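Local coordinates for protein 2,3-dihydroxybenzoate-AMP ligase (Mycobacterium smegmatis, PDB 5KEI) that is an AMP-binding (ANL) superfamily enzyme, built of a large N-terminal part and a smaller C-terminal domain, at residues V110-L115 and A120-C125; Q45-V50 and A206-L211. All coordinates share one frame; numbering follows the deposited sequence.

Contact 1: residues V110-L115 and A120-C125; sequences VALFGL and AVPVMC
Leu115, near the end of helix 107-117, meets the loop and strand that follow it, one branch of its side chain for each. CD2 lies 4.1 Å from CB of Ala120, while CD1 reaches CB of Pro122, also at 4.1 Å. With CG beside the backbone N and anti to the carbonyl carbon (chi1 -78°), CD1 and CD2 can lie against Pro122 and Ala120, and the side chain slides past the proline ring in the opposite direction. The small methyl of Ala120 lets the chain come close as it enters the strand, and its N donates to the carbonyl O of Leu115 at 3.0 Å. One turn earlier, Leu112 sends CD1 to CG of Pro122 (4.2 Å) and to CE of Met124 (4.1 Å). The Met124 chain is bent at chi2 and chi3 and crosses Leu112 at about a right angle. Pro122 suits its place because its ring offers a compact apolar surface to both leucines; its CD sits against Ala208 O on the neighbouring strand, where a strand N-H would otherwise point. This is the helix-to-second-strand half of the beta-alpha-beta unit 97-101, 107-117, 121-124. All five touching residues are buried. Their side chains meet through carbon atoms, so the packing is essentially hydrophobic, with a single backbone bond tying the last turn of the helix to the residue just before the strand.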
loop_
_atom_site.group_PDB
_atom_site.type_symbol
_atom_site.label_atom_id
_atom_site.label_comp_id
_atom_site.label_asym_id
_atom_site.label_seq_id
_atom_site.Cartn_x
_atom_site.Cartn_y
_atom_site.Cartn_z
ATOM N N VAL A 110 6.031 16.930 8.029
ATOM C CA VAL A 110 6.768 17.160 9.276
ATOM C C VAL A 110 6.789 15.887 10.117
ATOM O O VAL A 110 7.835 15.502 10.633
ATOM C CB VAL A 110 6.162 18.306 10.101
ATOM C CG1 VAL A 110 7.001 18.576 11.340
ATOM C CG2 VAL A 110 6.008 19.556 9.241
ATOM N N ALA A 111 5.638 15.219 10.216
ATOM C CA ALA A 111 5.541 13.944 10.919
ATOM C C ALA A 111 6.346 12.808 10.258
ATOM O O ALA A 111 7.027 12.046 10.948
ATOM C CB ALA A 111 4.089 13.535 11.044
ATOM N N LEU A 112 6.265 12.680 8.934
ATOM C CA LEU A 112 6.932 11.576 8.257
ATOM C C LEU A 112 8.461 11.635 8.486
ATOM O O LEU A 112 9.051 10.686 9.001
ATOM C CB LEU A 112 6.579 11.583 6.767
ATOM C CG LEU A 112 7.238 10.522 5.875
ATOM C CD1 LEU A 112 6.864 9.092 6.276
ATOM C CD2 LEU A 112 6.908 10.771 4.393
ATOM N N PHE A 113 9.094 12.757 8.153
ATOM C CA PHE A 113 10.546 12.850 8.279
ATOM C C PHE A 113 10.968 13.019 9.740
ATOM O O PHE A 113 12.023 12.527 10.134
ATOM C CB PHE A 113 11.086 13.984 7.395
ATOM C CG PHE A 113 10.959 13.687 5.936
ATOM C CD1 PHE A 113 9.913 14.206 5.191
ATOM C CD2 PHE A 113 11.838 12.818 5.326
ATOM C CE1 PHE A 113 9.775 13.894 3.851
ATOM C CE2 PHE A 113 11.709 12.500 3.993
ATOM C CZ PHE A 113 10.676 13.043 3.256
ATOM N N GLY A 114 10.119 13.667 10.540
ATOM C CA GLY A 114 10.314 13.746 11.976
ATOM C C GLY A 114 10.423 12.357 12.563
ATOM O O GLY A 114 11.395 12.028 13.252
ATOM N N LEU A 115 9.432 11.523 12.272
ATOM C CA LEU A 115 9.455 10.134 12.707
ATOM C C LEU A 115 10.672 9.359 12.174
ATOM O O LEU A 115 11.328 8.624 12.925
ATOM C CB LEU A 115 8.155 9.445 12.291
ATOM C CG LEU A 115 6.960 9.768 13.194
ATOM C CD1 LEU A 115 5.658 9.338 12.565
ATOM C CD2 LEU A 115 7.153 9.093 14.548
ATOM N N ALA A 120 12.186 5.903 13.968
ATOM C CA ALA A 120 10.933 5.172 14.130
ATOM C C ALA A 120 10.450 4.678 12.769
ATOM O O ALA A 120 10.843 5.195 11.710
ATOM C CB ALA A 120 9.892 6.035 14.794
ATOM N N VAL A 121 9.633 3.643 12.798
ATOM C CA VAL A 121 9.139 3.043 11.576
ATOM C C VAL A 121 7.652 3.306 11.531
ATOM O O VAL A 121 6.888 2.601 12.180
ATOM C CB VAL A 121 9.445 1.536 11.518
ATOM C CG1 VAL A 121 8.817 0.903 10.270
ATOM C CG2 VAL A 121 10.968 1.307 11.560
ATOM N N PRO A 122 7.240 4.359 10.798
ATOM C CA PRO A 122 5.824 4.730 10.744
ATOM C C PRO A 122 4.974 3.704 9.987
ATOM O O PRO A 122 5.447 3.045 9.056
ATOM C CB PRO A 122 5.843 6.083 10.026
ATOM C CG PRO A 122 7.092 6.055 9.216
ATOM C CD PRO A 122 8.080 5.311 10.047
ATOM N N VAL A 123 3.748 3.535 10.462
ATOM C CA VAL A 123 2.727 2.725 9.826
ATOM C C VAL A 123 1.732 3.681 9.172
ATOM O O VAL A 123 1.053 4.460 9.847
ATOM C CB VAL A 123 2.018 1.817 10.841
ATOM C CG1 VAL A 123 0.888 1.056 10.187
ATOM C CG2 VAL A 123 3.025 0.854 11.471
ATOM N N MET A 124 1.669 3.655 7.850
ATOM C CA MET A 124 0.890 4.657 7.133
ATOM C C MET A 124 -0.586 4.272 7.021
ATOM O O MET A 124 -1.019 3.671 6.027
ATOM C CB MET A 124 1.499 4.884 5.755
ATOM C CG MET A 124 3.004 5.071 5.802
ATOM S SD MET A 124 3.489 6.429 6.890
ATOM C CE MET A 124 3.010 7.853 5.914
ATOM N N CYS A 125 -1.355 4.634 8.042
ATOM C CA CYS A 125 -2.796 4.371 8.053
ATOM C C CYS A 125 -3.553 5.374 7.190
ATOM O O CYS A 125 -3.157 6.535 7.074
ATOM C CB CYS A 125 -3.339 4.408 9.479
ATOM S SG CYS A 125 -2.370 3.410 10.630
#

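Contact 2: residues Q45-V50 and A206-L211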
loop_
_atom_site.group_PDB
_atom_site.type_symbol
_atom_site.label_atom_id
_atom_site.label_comp_id
_atom_site.label_asym_id
_atom_site.label_seq_id
_atom_site.Cartn_x
_atom_site.Cartn_y
_atom_site.Cartn_z
ATOM N N GLN A 45 21.229 4.996 0.743
ATOM C CA GLN A 45 20.863 6.147 1.555
ATOM C C GLN A 45 19.488 5.977 2.230
ATOM O O GLN A 45 18.544 5.392 1.655
ATOM C CB GLN A 45 20.888 7.415 0.706
ATOM C CG GLN A 45 22.252 7.720 0.064
ATOM C CD GLN A 45 23.342 8.008 1.092
ATOM O OE1 GLN A 45 23.149 8.807 2.016
ATOM N NE2 GLN A 45 24.496 7.358 0.932
ATOM N N LEU A 46 19.392 6.481 3.457
ATOM C CA LEU A 46 18.199 6.322 4.274
ATOM C C LEU A 46 17.075 7.167 3.719
ATOM O O LEU A 46 17.342 8.204 3.118
ATOM C CB LEU A 46 18.472 6.717 5.728
ATOM C CG LEU A 46 19.393 5.847 6.604
ATOM C CD1 LEU A 46 19.315 6.350 8.028
ATOM C CD2 LEU A 46 19.061 4.362 6.549
ATOM N N LEU A 47 15.832 6.751 3.964
ATOM C CA LEU A 47 14.673 7.461 3.444
ATOM C C LEU A 47 14.702 8.950 3.797
ATOM O O LEU A 47 14.401 9.786 2.943
ATOM C CB LEU A 47 13.366 6.826 3.950
ATOM C CG LEU A 47 12.030 7.323 3.381
ATOM C CD1 LEU A 47 12.098 7.538 1.864
ATOM C CD2 LEU A 47 10.881 6.351 3.725
ATOM N N ASP A 48 15.059 9.293 5.036
ATOM C CA ASP A 48 14.977 10.695 5.453
ATOM C C ASP A 48 15.969 11.560 4.685
ATOM O O ASP A 48 15.879 12.781 4.741
ATOM C CB ASP A 48 15.246 10.893 6.954
ATOM C CG ASP A 48 16.743 10.734 7.325
ATOM O OD1 ASP A 48 17.271 9.602 7.260
ATOM O OD2 ASP A 48 17.401 11.766 7.640
ATOM N N SER A 49 16.924 10.935 3.996
ATOM C CA SER A 49 17.965 11.683 3.291
ATOM C C SER A 49 17.403 12.346 2.048
ATOM O O SER A 49 18.033 13.256 1.484
ATOM C CB SER A 49 19.138 10.783 2.894
ATOM O OG SER A 49 18.800 10.018 1.747
ATOM N N VAL A 50 16.230 11.888 1.611
ATOM C CA VAL A 50 15.555 12.538 0.504
ATOM C C VAL A 50 15.314 14.008 0.868
ATOM O O VAL A 50 15.553 14.886 0.043
ATOM C CB VAL A 50 14.226 11.839 0.134
ATOM C CG1 VAL A 50 13.440 12.659 -0.916
ATOM C CG2 VAL A 50 14.495 10.439 -0.384
ATOM N N ALA A 206 16.768 -2.643 5.596
ATOM C CA ALA A 206 15.730 -2.953 6.582
ATOM C C ALA A 206 14.542 -2.018 6.353
ATOM O O ALA A 206 14.706 -0.999 5.670
ATOM C CB ALA A 206 16.280 -2.795 8.017
ATOM N N PRO A 207 13.352 -2.348 6.920
ATOM C CA PRO A 207 12.154 -1.514 6.763
ATOM C C PRO A 207 12.344 -0.060 7.174
ATOM O O PRO A 207 12.854 0.201 8.245
ATOM C CB PRO A 207 11.136 -2.193 7.691
ATOM C CG PRO A 207 11.516 -3.611 7.659
ATOM C CD PRO A 207 13.018 -3.629 7.582
ATOM N N ALA A 208 11.927 0.868 6.317
ATOM C CA ALA A 208 11.916 2.271 6.661
ATOM C C ALA A 208 10.552 2.627 7.218
ATOM O O ALA A 208 10.457 3.368 8.198
ATOM C CB ALA A 208 12.229 3.129 5.447
ATOM N N LEU A 209 9.498 2.113 6.574
ATOM C CA LEU A 209 8.125 2.333 7.037
ATOM C C LEU A 209 7.246 1.130 6.701
ATOM O O LEU A 209 7.663 0.255 5.943
ATOM C CB LEU A 209 7.529 3.614 6.419
ATOM C CG LEU A 209 7.627 3.864 4.903
ATOM C CD1 LEU A 209 6.762 2.909 4.097
ATOM C CD2 LEU A 209 7.230 5.290 4.565
ATOM N N LEU A 210 6.033 1.080 7.254
ATOM C CA LEU A 210 5.074 0.038 6.853
ATOM C C LEU A 210 3.878 0.675 6.127
ATOM O O LEU A 210 3.242 1.616 6.624
ATOM C CB LEU A 210 4.597 -0.782 8.060
ATOM C CG LEU A 210 5.705 -1.351 8.976
ATOM C CD1 LEU A 210 5.148 -2.020 10.229
ATOM C CD2 LEU A 210 6.625 -2.322 8.241
ATOM N N LEU A 211 3.584 0.187 4.933
ATOM C CA LEU A 211 2.359 0.604 4.248
ATOM C C LEU A 211 1.238 -0.355 4.615
ATOM O O LEU A 211 1.482 -1.458 5.106
ATOM C CB LEU A 211 2.550 0.644 2.731
ATOM C CG LEU A 211 3.645 1.553 2.166
ATOM C CD1 LEU A 211 3.890 1.218 0.713
ATOM C CD2 LEU A 211 3.245 3.018 2.281
#
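Leu47 and Leu209 cross at about a right angle, meeting through one methyl each: CD2 of Leu47 stands 3.9 Å from CD2 of Leu209. The same Leu47 methyl also rests 3.9 Å from CB of Ala208, and CB of Leu47 adds a second touch on that alanine. Leu47 carries CG anti to its own N (chi1 -173°), which extends the branch across to the strand; Leu209 holds CG between its N and carbonyl carbon (chi1 49°), and this brings its branch over to the leucine. Ala208 and Leu209 form a classic beta bulge opposite Arg225, at a corner in the chain, which is consistent with both successive residues touching Leu47. The short methyl of Ala208 suits the place where the backbones come nearest, whereas the longer leucine bridges a wider gap. Leu47 itself is set by a type I turn from Leu46 to Ser49 leading into helix 49-57. There the O of Leu46 accepts from both N and OG of Ser49, the hydroxyl at 2.7 Å and in the carbonyl plane. The chemistry is thus divided: polar bonds shape the turn, while dispersion and burial of three aliphatic side chains join it to the strand.

The centres of the two contacts lie about 10 Å apart, and both reach the same mixed sheet, in which strands 121-124 and 207-212 are parallel neighbours. Along the chain, segment 45-50 comes first, then both halves of contact 1, and 206-211 last, so the local helix-strand pairing falls within a much longer-range closure. The contacts join directly: Pro122 O and Leu210 N, 2.7 Å apart, probably form a hydrogen bond, as do Met124 N and Leu210 O at 2.9 Å. Helix 107-117 and the turn before helix 49-57 therefore pack against adjacent strands, knitting an early part of the chain into this sheet of the AMP-binding enzyme fold.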